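Local coordinates for protein Na Glutathione S-transferase 1 (Necator americanus, PDB 2ON7) that probably catalyses the conjugation of reduced glutathione to electrophilic compounds, as a dimeric glutathione S-transferase of a human hookworm, at residues I67-Y70 and L71-F75; E37-A40 and K41-D45; A165-L168 and T169-E173. All coordinates share one frame; numbering follows the deposited sequence.

Contact 1 (I67-Y70 and L71-F75); sequences ICRY and LARQF
I67 meets L71 one helical turn later, methyl against methyl: its CG2 branch lies 3.8 Å from CD1 of L71, the two side chains running side by side in the same direction onto L54 of strand 53-56. The I67 carbonyl also receives L71 N in an almost straight bond. C68 takes part through its backbone, its O accepting A72 N at 3.1 Å, while its SG closes the disulfide with C17 and so ties this helix to helix 16-25. R69 runs alongside R73. Its CD sits over one face of the R73 guanidinium, 3.5 Å from R73 NH2, and the two guanidinium planes are 57° apart, too steep for a stack. At Y70, a CG anti to the backbone N (chi1 170°) swings the ring outward from the helix, beside Q74. Q74 CG, itself anti to the carbonyl carbon, stands over the ring face, 4.0 Å from the Y70 centroid, a CH-pi contact. The bend at chi2 then lays the amide beside the ring, 22° from its plane, with Q74 NE2 3.7 Å from Y70 CE1.

Each guanidinium has its own carboxylate partners: D89 of the same chain at R69 NE, D89 of the second subunit at R69 NH1, and E85 of that subunit at R73 NH1. These probably offset the like charge at the dimer interface, although buried R73 NE lacks a polar partner.

Contact 2 (E37-A40 and K41-D45); sequences EQFA and KVKPD
Two first torsions bring F39 and K43 together. In F39, CG lies anti to the backbone N (chi1 175°), which turns the ring outward from the helix, to the side where K43 passes it. In K43, CG takes the crowded position between the backbone N and the carbonyl carbon (chi1 63°), so the chain starts out alongside the F39 carbonyl and then passes the ring. The outcome is a CH-pi contact: K43 CB stands over one ring face, 3.9 Å from the F39 centroid and 23° off the normal, displaced toward the rim. Farther along, K43 CD touches the same ring at F39 CE2, 3.5 Å away, before the lysine bends at chi3 and its amine leads away.

The backbone beneath this pair is held by F39 O, which accepts K43 N at 3.0 Å. V42 N is shared between Q38 O, at 3.3 Å, and, weakly, F39 O, ahead of the 3-10 segment 43-45. On another side of the helix the bent Q38 chain crosses V42, its NE2 lying 3.9 Å from V42 CG1. K41 CG rests near E37 O.

F39 also packs the helix against F9 of strand 4-9, ring to ring, and against the loop residues L46, Q50 and V51 of the same thioredoxin-like domain. The polar chains of E37, Q38 and K41 lie on the exposed side together with A40 and P44. Chemically, lysine methylenes, not the amine, make the CH-pi contact, and the charged ends of E37 and K41 do not meet, with 6.7 Å between E37 OE2 and K41 NZ.

Contact 3 (A165-L168 and T169-E173); sequences ATML and TFVPE
M167 and V171 form the close-packed half of this contact. The methionine bends at both chi2 and chi3, curling back so that its CE comes against V171 CG2 at 3.3 Å and V171 CB at 3.7 Å; the two side chains lie side by side and point the same way. V171 presents CG2 because its other methyl, CG1, is the one anti to the backbone N. The carbonyl of M167 serves the same half of the contact. It accepts V171 N at 2.7 Å, with 164° at the hydrogen. F170 N is modelled still closer to this oxygen, at a separation so short that the bond is doubtful.

On the other side the backbone stays close but the side-chain ends are looser, and T169 and P172 are exposed to solvent. T169 CB lies only 3.1 Å from T166 O. T169 N bonds to the same T166 O at 3.0 Å in a bent i to i+3 bond: the angle at the hydrogen is 135°, and the donor stands 54° out of the carbonyl plane. By contrast, T169 OG1 remains 3.6 Å from A165 O, and L168 CD2 comes no nearer than 4.0 Å to V171 O. The hydroxyl of T166 is engaged away from the turn, bonding to E162 O and to R12 of the N-terminal domain.

Around this turn, M167 and V171 lie between helices 82-109 and 117-141, meeting F105 of the first and L125 of the second. F170 rests on V109 and on L205 near the C-terminus, while A165 and L168 lean on M185 of helix 179-189, so the end region of helix 155-168 is packed among three helices of the all-helical domain.

Along the chain the order is contact 2, contact 1, contact 3. The first two belong to the thioredoxin-like N-terminal domain, on helices 36-42 and 64-75, with centres about 25 Å apart; contact 3 lies at the C-terminal end region of helix 155-168 and the loop after it, in the helical C-terminal domain, its centre about 27 Å from contact 1 and 31 Å from contact 2. None touches another. Contacts 1 and 3 lie on opposite sides of the chain's centre, yet helix 155-168 spans the distance: W155 at its start packs on C68, R69 and A72. Contact 1 also faces the second subunit, whereas contact 2 lies at the surface, so the three sample the dimer interface, the domain periphery and the helical bundle.

Contact 1 (I67-Y70 and L71-F75)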
ATOM      1  N   ILE A  67      -5.424  -7.929   2.582  1.00  7.48           N
ATOM      2  CA  ILE A  67      -5.810  -9.075   3.395  1.00  9.33           C
ATOM      3  C   ILE A  67      -5.719  -8.748   4.864  1.00 11.18           C
ATOM      4  O   ILE A  67      -6.693  -8.947   5.615  1.00 12.56           O
ATOM      5  CB  ILE A  67      -4.899 -10.276   3.134  1.00 10.23           C
ATOM      6  CG1 ILE A  67      -5.077 -10.788   1.697  1.00  8.38           C
ATOM      7  CG2 ILE A  67      -5.148 -11.395   4.165  1.00  7.11           C
ATOM      8  CD1 ILE A  67      -3.972 -11.688   1.301  1.00  9.30           C
ATOM      9  N   CYS A  68      -4.567  -8.224   5.280  1.00 13.10           N
ATOM     10  CA  CYS A  68      -4.389  -7.891   6.688  1.00 12.44           C
ATOM     11  C   CYS A  68      -5.460  -6.844   7.127  1.00 10.93           C
ATOM     12  O   CYS A  68      -6.061  -6.980   8.209  1.00 10.08           O
ATOM     13  CB  CYS A  68      -2.876  -7.626   7.116  1.00 11.15           C
ATOM     14  SG  CYS A  68      -2.705  -8.149   8.810  1.00 22.25           S
ATOM     15  N   ARG A  69      -5.767  -5.855   6.274  1.00  9.79           N
ATOM     16  CA  ARG A  69      -6.739  -4.841   6.659  1.00  7.89           C
ATOM     17  C   ARG A  69      -8.110  -5.470   6.775  1.00  8.21           C
ATOM     18  O   ARG A  69      -8.817  -5.219   7.746  1.00  8.05           O
ATOM     19  CB  ARG A  69      -6.755  -3.670   5.680  1.00  9.13           C
ATOM     20  CG  ARG A  69      -7.764  -2.525   5.982  1.00  6.69           C
ATOM     21  CD  ARG A  69      -7.759  -1.476   4.900  1.00  5.67           C
ATOM     22  NE  ARG A  69      -6.379  -1.057   4.679  1.00  9.48           N
ATOM     23  CZ  ARG A  69      -5.614  -1.426   3.644  1.00  7.82           C
ATOM     24  NH1 ARG A  69      -6.103  -2.163   2.645  1.00  8.89           N
ATOM     25  NH2 ARG A  69      -4.361  -1.020   3.593  1.00  6.43           N
ATOM     26  N   TYR A  70      -8.449  -6.338   5.823  1.00  7.74           N
ATOM     27  CA  TYR A  70      -9.760  -6.963   5.762  1.00  7.22           C
ATOM     28  C   TYR A  70     -10.017  -7.784   7.053  1.00  7.97           C
ATOM     29  O   TYR A  70     -11.061  -7.615   7.725  1.00  8.63           O
ATOM     30  CB  TYR A  70      -9.904  -7.834   4.483  1.00  6.19           C
ATOM     31  CG  TYR A  70     -11.153  -8.708   4.491  1.00  4.07           C
ATOM     32  CD1 TYR A  70     -12.361  -8.222   4.004  1.00  3.74           C
ATOM     33  CD2 TYR A  70     -11.119 -10.024   4.973  1.00  4.39           C
ATOM     34  CE1 TYR A  70     -13.531  -8.992   4.037  1.00  2.68           C
ATOM     35  CE2 TYR A  70     -12.305 -10.827   5.008  1.00  4.46           C
ATOM     36  CZ  TYR A  70     -13.499 -10.278   4.532  1.00  3.06           C
ATOM     37  OH  TYR A  70     -14.659 -10.996   4.539  1.00  3.56           O
ATOM     38  N   LEU A  71      -9.100  -8.686   7.368  1.00  6.73           N
ATOM     39  CA  LEU A  71      -9.262  -9.539   8.522  1.00  7.56           C
ATOM     40  C   LEU A  71      -9.357  -8.692   9.792  1.00  8.18           C
ATOM     41  O   LEU A  71     -10.254  -8.945  10.601  1.00  8.62           O
ATOM     42  CB  LEU A  71      -8.116 -10.574   8.632  1.00  7.56           C
ATOM     43  CG  LEU A  71      -8.042 -11.562   7.473  1.00  6.72           C
ATOM     44  CD1 LEU A  71      -6.699 -12.267   7.482  1.00  6.17           C
ATOM     45  CD2 LEU A  71      -9.229 -12.553   7.538  1.00  4.25           C
ATOM     46  N   ALA A  72      -8.498  -7.663   9.924  1.00  7.65           N
ATOM     47  CA  ALA A  72      -8.541  -6.736  11.060  1.00  7.51           C
ATOM     48  C   ALA A  72      -9.893  -6.079  11.268  1.00  8.55           C
ATOM     49  O   ALA A  72     -10.357  -5.950  12.414  1.00  8.52           O
ATOM     50  CB  ALA A  72      -7.467  -5.668  10.930  1.00  6.18           C
ATOM     51  N   ARG A  73     -10.522  -5.656  10.164  1.00  8.75           N
ATOM     52  CA  ARG A  73     -11.818  -5.031  10.213  1.00  9.40           C
ATOM     53  C   ARG A  73     -12.826  -6.026  10.725  1.00 10.54           C
ATOM     54  O   ARG A  73     -13.655  -5.672  11.579  1.00 11.80           O
ATOM     55  CB  ARG A  73     -12.233  -4.488   8.843  1.00  9.43           C
ATOM     56  CG  ARG A  73     -11.489  -3.193   8.397  1.00  9.58           C
ATOM     57  CD  ARG A  73     -12.125  -2.666   7.150  1.00 14.73           C
ATOM     58  NE  ARG A  73     -11.455  -1.513   6.565  1.00 17.52           N
ATOM     59  CZ  ARG A  73     -11.639  -1.096   5.309  1.00 15.91           C
ATOM     60  NH1 ARG A  73     -12.468  -1.752   4.505  1.00 14.91           N
ATOM     61  NH2 ARG A  73     -10.996  -0.020   4.860  1.00 15.35           N
ATOM     62  N   GLN A  74     -12.740  -7.267  10.217  1.00 10.40           N
ATOM     63  CA  GLN A  74     -13.653  -8.354  10.582  1.00  9.73           C
ATOM     64  C   GLN A  74     -13.621  -8.663  12.081  1.00  8.86           C
ATOM     65  O   GLN A  74     -14.668  -9.001  12.674  1.00  7.87           O
ATOM     66  CB  GLN A  74     -13.296  -9.640   9.809  1.00  9.74           C
ATOM     67  CG  GLN A  74     -13.575  -9.607   8.312  1.00 12.86           C
ATOM     68  CD  GLN A  74     -14.935  -9.060   8.028  1.00 18.05           C
ATOM     69  OE1 GLN A  74     -15.939  -9.601   8.527  1.00 21.20           O
ATOM     70  NE2 GLN A  74     -14.996  -7.944   7.285  1.00 18.00           N
ATOM     71  N   PHE A  75     -12.424  -8.574  12.666  1.00  7.49           N
ATOM     72  CA  PHE A  75     -12.191  -8.967  14.071  1.00  8.39           C
ATOM     73  C   PHE A  75     -11.829  -7.800  14.971  1.00  8.12           C
ATOM     74  O   PHE A  75     -11.469  -7.999  16.112  1.00  7.53           O
ATOM     75  CB  PHE A  75     -11.136 -10.090  14.179  1.00  8.08           C
ATOM     76  CG  PHE A  75     -11.431 -11.262  13.288  1.00  9.67           C
ATOM     77  CD1 PHE A  75     -10.643 -11.513  12.145  1.00  7.22           C
ATOM     78  CD2 PHE A  75     -12.545 -12.073  13.534  1.00  9.75           C
ATOM     79  CE1 PHE A  75     -10.923 -12.554  11.315  1.00  2.16           C
ATOM     80  CE2 PHE A  75     -12.853 -13.127  12.670  1.00  8.53           C
ATOM     81  CZ  PHE A  75     -12.052 -13.365  11.573  1.00  5.99           C
TER

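Contact 2 (E37-A40 and K41-D45)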
ATOM      1  N   GLU A  37       8.201 -24.793  -6.167  1.00 12.17           N
ATOM      2  CA  GLU A  37       7.642 -25.529  -7.297  1.00 12.27           C
ATOM      3  C   GLU A  37       6.114 -25.625  -7.280  1.00 12.24           C
ATOM      4  O   GLU A  37       5.480 -25.606  -8.321  1.00 12.65           O
ATOM      5  CB  GLU A  37       8.258 -26.911  -7.370  1.00 12.81           C
ATOM      6  CG  GLU A  37       8.047 -27.625  -8.694  1.00 13.37           C
ATOM      7  CD  GLU A  37       8.501 -29.070  -8.631  1.00 15.84           C
ATOM      8  OE1 GLU A  37       8.894 -29.480  -7.515  1.00 17.02           O
ATOM      9  OE2 GLU A  37       8.478 -29.780  -9.681  1.00 14.62           O
ATOM     10  N   GLN A  38       5.518 -25.718  -6.099  1.00 12.19           N
ATOM     11  CA  GLN A  38       4.068 -25.675  -6.004  1.00 11.45           C
ATOM     12  C   GLN A  38       3.503 -24.246  -6.212  1.00 10.57           C
ATOM     13  O   GLN A  38       2.365 -24.076  -6.669  1.00 10.43           O
ATOM     14  CB  GLN A  38       3.629 -26.281  -4.681  1.00 11.80           C
ATOM     15  CG  GLN A  38       2.122 -26.330  -4.487  1.00 13.35           C
ATOM     16  CD  GLN A  38       1.450 -27.486  -5.187  1.00 15.02           C
ATOM     17  OE1 GLN A  38       2.108 -28.346  -5.785  1.00 15.40           O
ATOM     18  NE2 GLN A  38       0.122 -27.524  -5.103  1.00 15.55           N
ATOM     19  N   PHE A  39       4.297 -23.223  -5.905  1.00  9.19           N
ATOM     20  CA  PHE A  39       3.884 -21.870  -6.255  1.00  8.55           C
ATOM     21  C   PHE A  39       3.774 -21.706  -7.776  1.00  8.69           C
ATOM     22  O   PHE A  39       2.774 -21.186  -8.282  1.00  8.81           O
ATOM     23  CB  PHE A  39       4.771 -20.783  -5.629  1.00  7.68           C
ATOM     24  CG  PHE A  39       4.424 -19.398  -6.090  1.00  6.70           C
ATOM     25  CD1 PHE A  39       3.286 -18.746  -5.595  1.00  7.60           C
ATOM     26  CD2 PHE A  39       5.212 -18.745  -7.048  1.00  3.64           C
ATOM     27  CE1 PHE A  39       2.935 -17.461  -6.065  1.00  6.33           C
ATOM     28  CE2 PHE A  39       4.886 -17.461  -7.504  1.00  2.83           C
ATOM     29  CZ  PHE A  39       3.744 -16.825  -7.039  1.00  3.37           C
ATOM     30  N   ALA A  40       4.797 -22.174  -8.488  1.00  8.51           N
ATOM     31  CA  ALA A  40       4.842 -22.096  -9.936  1.00  8.53           C
ATOM     32  C   ALA A  40       3.576 -22.684 -10.611  1.00  8.73           C
ATOM     33  O   ALA A  40       3.110 -22.142 -11.617  1.00  8.37           O
ATOM     34  CB  ALA A  40       6.116 -22.747 -10.454  1.00  7.80           C
ATOM     35  N   LYS A  41       3.004 -23.739 -10.024  1.00  8.54           N
ATOM     36  CA  LYS A  41       1.794 -24.395 -10.565  1.00  8.89           C
ATOM     37  C   LYS A  41       0.475 -23.665 -10.269  1.00  8.85           C
ATOM     38  O   LYS A  41      -0.432 -23.645 -11.098  1.00  8.05           O
ATOM     39  CB  LYS A  41       1.682 -25.846 -10.073  1.00  8.86           C
ATOM     40  CG  LYS A  41       2.882 -26.736 -10.433  1.00  9.50           C
ATOM     41  CD  LYS A  41       2.554 -28.212 -10.336  1.00  9.30           C
ATOM     42  CE  LYS A  41       1.890 -28.736 -11.613  1.00 10.02           C
ATOM     43  NZ  LYS A  41       2.224 -30.185 -11.909  1.00  8.69           N
ATOM     44  N   VAL A  42       0.358 -23.103  -9.069  1.00  9.42           N
ATOM     45  CA  VAL A  42      -0.917 -22.520  -8.658  1.00 10.07           C
ATOM     46  C   VAL A  42      -1.056 -21.040  -9.003  1.00  9.74           C
ATOM     47  O   VAL A  42      -2.193 -20.573  -9.134  1.00  9.42           O
ATOM     48  CB  VAL A  42      -1.262 -22.747  -7.131  1.00 10.62           C
ATOM     49  CG1 VAL A  42      -1.325 -24.258  -6.780  1.00 11.11           C
ATOM     50  CG2 VAL A  42      -0.309 -22.009  -6.261  1.00 10.89           C
ATOM     51  N   LYS A  43       0.076 -20.337  -9.187  1.00  8.96           N
ATOM     52  CA  LYS A  43       0.069 -18.883  -9.430  1.00  9.47           C
ATOM     53  C   LYS A  43      -0.764 -18.292 -10.578  1.00  9.42           C
ATOM     54  O   LYS A  43      -1.280 -17.198 -10.419  1.00  9.55           O
ATOM     55  CB  LYS A  43       1.468 -18.248  -9.404  1.00  9.74           C
ATOM     56  CG  LYS A  43       2.453 -18.698 -10.443  1.00 10.61           C
ATOM     57  CD  LYS A  43       3.486 -17.646 -10.680  1.00 10.02           C
ATOM     58  CE  LYS A  43       3.094 -16.759 -11.871  1.00 15.45           C
ATOM     59  NZ  LYS A  43       3.945 -15.498 -12.060  1.00 15.61           N
ATOM     60  N   PRO A  44      -0.876 -18.983 -11.735  1.00  9.25           N
ATOM     61  CA  PRO A  44      -1.830 -18.472 -12.724  1.00  9.14           C
ATOM     62  C   PRO A  44      -3.295 -18.415 -12.244  1.00  9.16           C
ATOM     63  O   PRO A  44      -4.131 -17.800 -12.917  1.00  9.08           O
ATOM     64  CB  PRO A  44      -1.694 -19.464 -13.896  1.00  8.32           C
ATOM     65  CG  PRO A  44      -0.383 -20.062 -13.738  1.00  9.02           C
ATOM     66  CD  PRO A  44      -0.153 -20.159 -12.253  1.00  9.13           C
ATOM     67  N   ASP A  45      -3.596 -19.044 -11.109  1.00  8.70           N
ATOM     68  CA  ASP A  45      -4.956 -19.091 -10.571  1.00  8.91           C
ATOM     69  C   ASP A  45      -5.159 -18.043  -9.489  1.00  9.37           C
ATOM     70  O   ASP A  45      -6.214 -18.017  -8.823  1.00  9.61           O
ATOM     71  CB  ASP A  45      -5.240 -20.448  -9.912  1.00  9.07           C
ATOM     72  CG  ASP A  45      -5.532 -21.552 -10.906  1.00  9.24           C
ATOM     73  OD1 ASP A  45      -5.991 -21.249 -12.041  1.00  8.89           O
ATOM     74  OD2 ASP A  45      -5.318 -22.734 -10.508  1.00  7.98           O
TER

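Contact 3 (A165-L168 and T169-E173)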
ATOM      1  N   ALA A 165      11.500  -8.372  15.116  1.00  4.60           N
ATOM      2  CA  ALA A 165      11.849  -9.644  15.691  1.00  4.54           C
ATOM      3  C   ALA A 165      12.648 -10.454  14.664  1.00  4.12           C
ATOM      4  O   ALA A 165      13.771 -10.847  14.917  1.00  3.64           O
ATOM      5  CB  ALA A 165      10.597 -10.337  16.098  1.00  4.44           C
ATOM      6  N   THR A 166      12.082 -10.648  13.479  1.00  5.23           N
ATOM      7  CA  THR A 166      12.808 -11.255  12.335  1.00  5.50           C
ATOM      8  C   THR A 166      14.193 -10.607  12.056  1.00  6.17           C
ATOM      9  O   THR A 166      15.203 -11.313  11.995  1.00  6.54           O
ATOM     10  CB  THR A 166      11.931 -11.209  11.059  1.00  5.99           C
ATOM     11  OG1 THR A 166      10.745 -11.976  11.270  1.00  5.29           O
ATOM     12  CG2 THR A 166      12.690 -11.745   9.821  1.00  6.47           C
ATOM     13  N   MET A 167      14.237  -9.280  11.899  1.00  6.27           N
ATOM     14  CA  MET A 167      15.518  -8.567  11.706  1.00  7.83           C
ATOM     15  C   MET A 167      16.613  -8.884  12.742  1.00  7.47           C
ATOM     16  O   MET A 167      17.711  -9.280  12.350  1.00  7.16           O
ATOM     17  CB  MET A 167      15.327  -7.041  11.552  1.00  8.35           C
ATOM     18  CG  MET A 167      14.730  -6.677  10.194  1.00 10.97           C
ATOM     19  SD  MET A 167      15.910  -7.052   8.828  1.00 16.88           S
ATOM     20  CE  MET A 167      17.453  -6.588   9.531  1.00 12.97           C
ATOM     21  N   LEU A 168      16.307  -8.757  14.035  1.00  7.33           N
ATOM     22  CA  LEU A 168      17.245  -9.158  15.115  1.00  7.56           C
ATOM     23  C   LEU A 168      17.955 -10.501  14.849  1.00  7.33           C
ATOM     24  O   LEU A 168      19.078 -10.727  15.272  1.00  7.14           O
ATOM     25  CB  LEU A 168      16.534  -9.195  16.487  1.00  7.50           C
ATOM     26  CG  LEU A 168      15.926  -7.877  17.003  1.00  9.24           C
ATOM     27  CD1 LEU A 168      15.598  -7.920  18.493  1.00 10.08           C
ATOM     28  CD2 LEU A 168      16.889  -6.732  16.728  1.00 11.00           C
ATOM     29  N   THR A 169      17.272 -11.386  14.147  1.00  7.28           N
ATOM     30  CA  THR A 169      17.816 -12.678  13.778  1.00  7.86           C
ATOM     31  C   THR A 169      18.853 -12.586  12.633  1.00  6.88           C
ATOM     32  O   THR A 169      19.598 -13.535  12.380  1.00  6.03           O
ATOM     33  CB  THR A 169      16.653 -13.608  13.387  1.00  7.89           C
ATOM     34  OG1 THR A 169      15.779 -13.762  14.520  1.00 10.87           O
ATOM     35  CG2 THR A 169      17.165 -14.916  13.028  1.00 10.30           C
ATOM     36  N   PHE A 170      18.881 -11.443  11.940  1.00  6.44           N
ATOM     37  CA  PHE A 170      19.854 -11.208  10.865  1.00  6.26           C
ATOM     38  C   PHE A 170      20.823 -10.090  11.182  1.00  5.63           C
ATOM     39  O   PHE A 170      21.973 -10.125  10.761  1.00  5.77           O
ATOM     40  CB  PHE A 170      19.154 -10.940   9.534  1.00  6.71           C
ATOM     41  CG  PHE A 170      18.467 -12.147   8.969  1.00  6.87           C
ATOM     42  CD1 PHE A 170      17.087 -12.187   8.867  1.00  8.98           C
ATOM     43  CD2 PHE A 170      19.196 -13.256   8.580  1.00  9.22           C
ATOM     44  CE1 PHE A 170      16.439 -13.299   8.353  1.00  8.80           C
ATOM     45  CE2 PHE A 170      18.556 -14.369   8.075  1.00 10.01           C
ATOM     46  CZ  PHE A 170      17.163 -14.385   7.970  1.00  8.38           C
ATOM     47  N   VAL A 171      20.340  -9.107  11.938  1.00  5.12           N
ATOM     48  CA  VAL A 171      21.097  -7.929  12.320  1.00  4.31           C
ATOM     49  C   VAL A 171      20.934  -7.695  13.831  1.00  4.51           C
ATOM     50  O   VAL A 171      20.029  -6.957  14.252  1.00  4.89           O
ATOM     51  CB  VAL A 171      20.643  -6.684  11.500  1.00  4.21           C
ATOM     52  CG1 VAL A 171      21.513  -5.507  11.809  1.00  2.08           C
ATOM     53  CG2 VAL A 171      20.655  -6.979   9.976  1.00  3.35           C
ATOM     54  N   PRO A 172      21.819  -8.313  14.649  1.00  4.07           N
ATOM     55  CA  PRO A 172      21.720  -8.279  16.122  1.00  4.32           C
ATOM     56  C   PRO A 172      21.592  -6.866  16.751  1.00  4.54           C
ATOM     57  O   PRO A 172      20.950  -6.715  17.785  1.00  4.82           O
ATOM     58  CB  PRO A 172      23.022  -8.994  16.589  1.00  4.04           C
ATOM     59  CG  PRO A 172      23.943  -8.998  15.386  1.00  3.18           C
ATOM     60  CD  PRO A 172      22.999  -9.078  14.202  1.00  4.04           C
ATOM     61  N   GLU A 173      22.202  -5.855  16.136  1.00  4.82           N
ATOM     62  CA  GLU A 173      22.113  -4.464  16.621  1.00  5.23           C
ATOM     63  C   GLU A 173      21.108  -3.586  15.859  1.00  5.61           C
ATOM     64  O   GLU A 173      21.359  -2.388  15.658  1.00  5.33           O
ATOM     65  CB  GLU A 173      23.485  -3.793  16.633  1.00  5.03           C
ATOM     66  CG  GLU A 173      24.522  -4.484  15.779  1.00  6.30           C
ATOM     67  CD  GLU A 173      24.210  -4.419  14.301  1.00  5.19           C
ATOM     68  OE1 GLU A 173      24.017  -5.477  13.656  1.00  2.00           O
ATOM     69  OE2 GLU A 173      24.181  -3.297  13.795  1.00  6.21           O
TER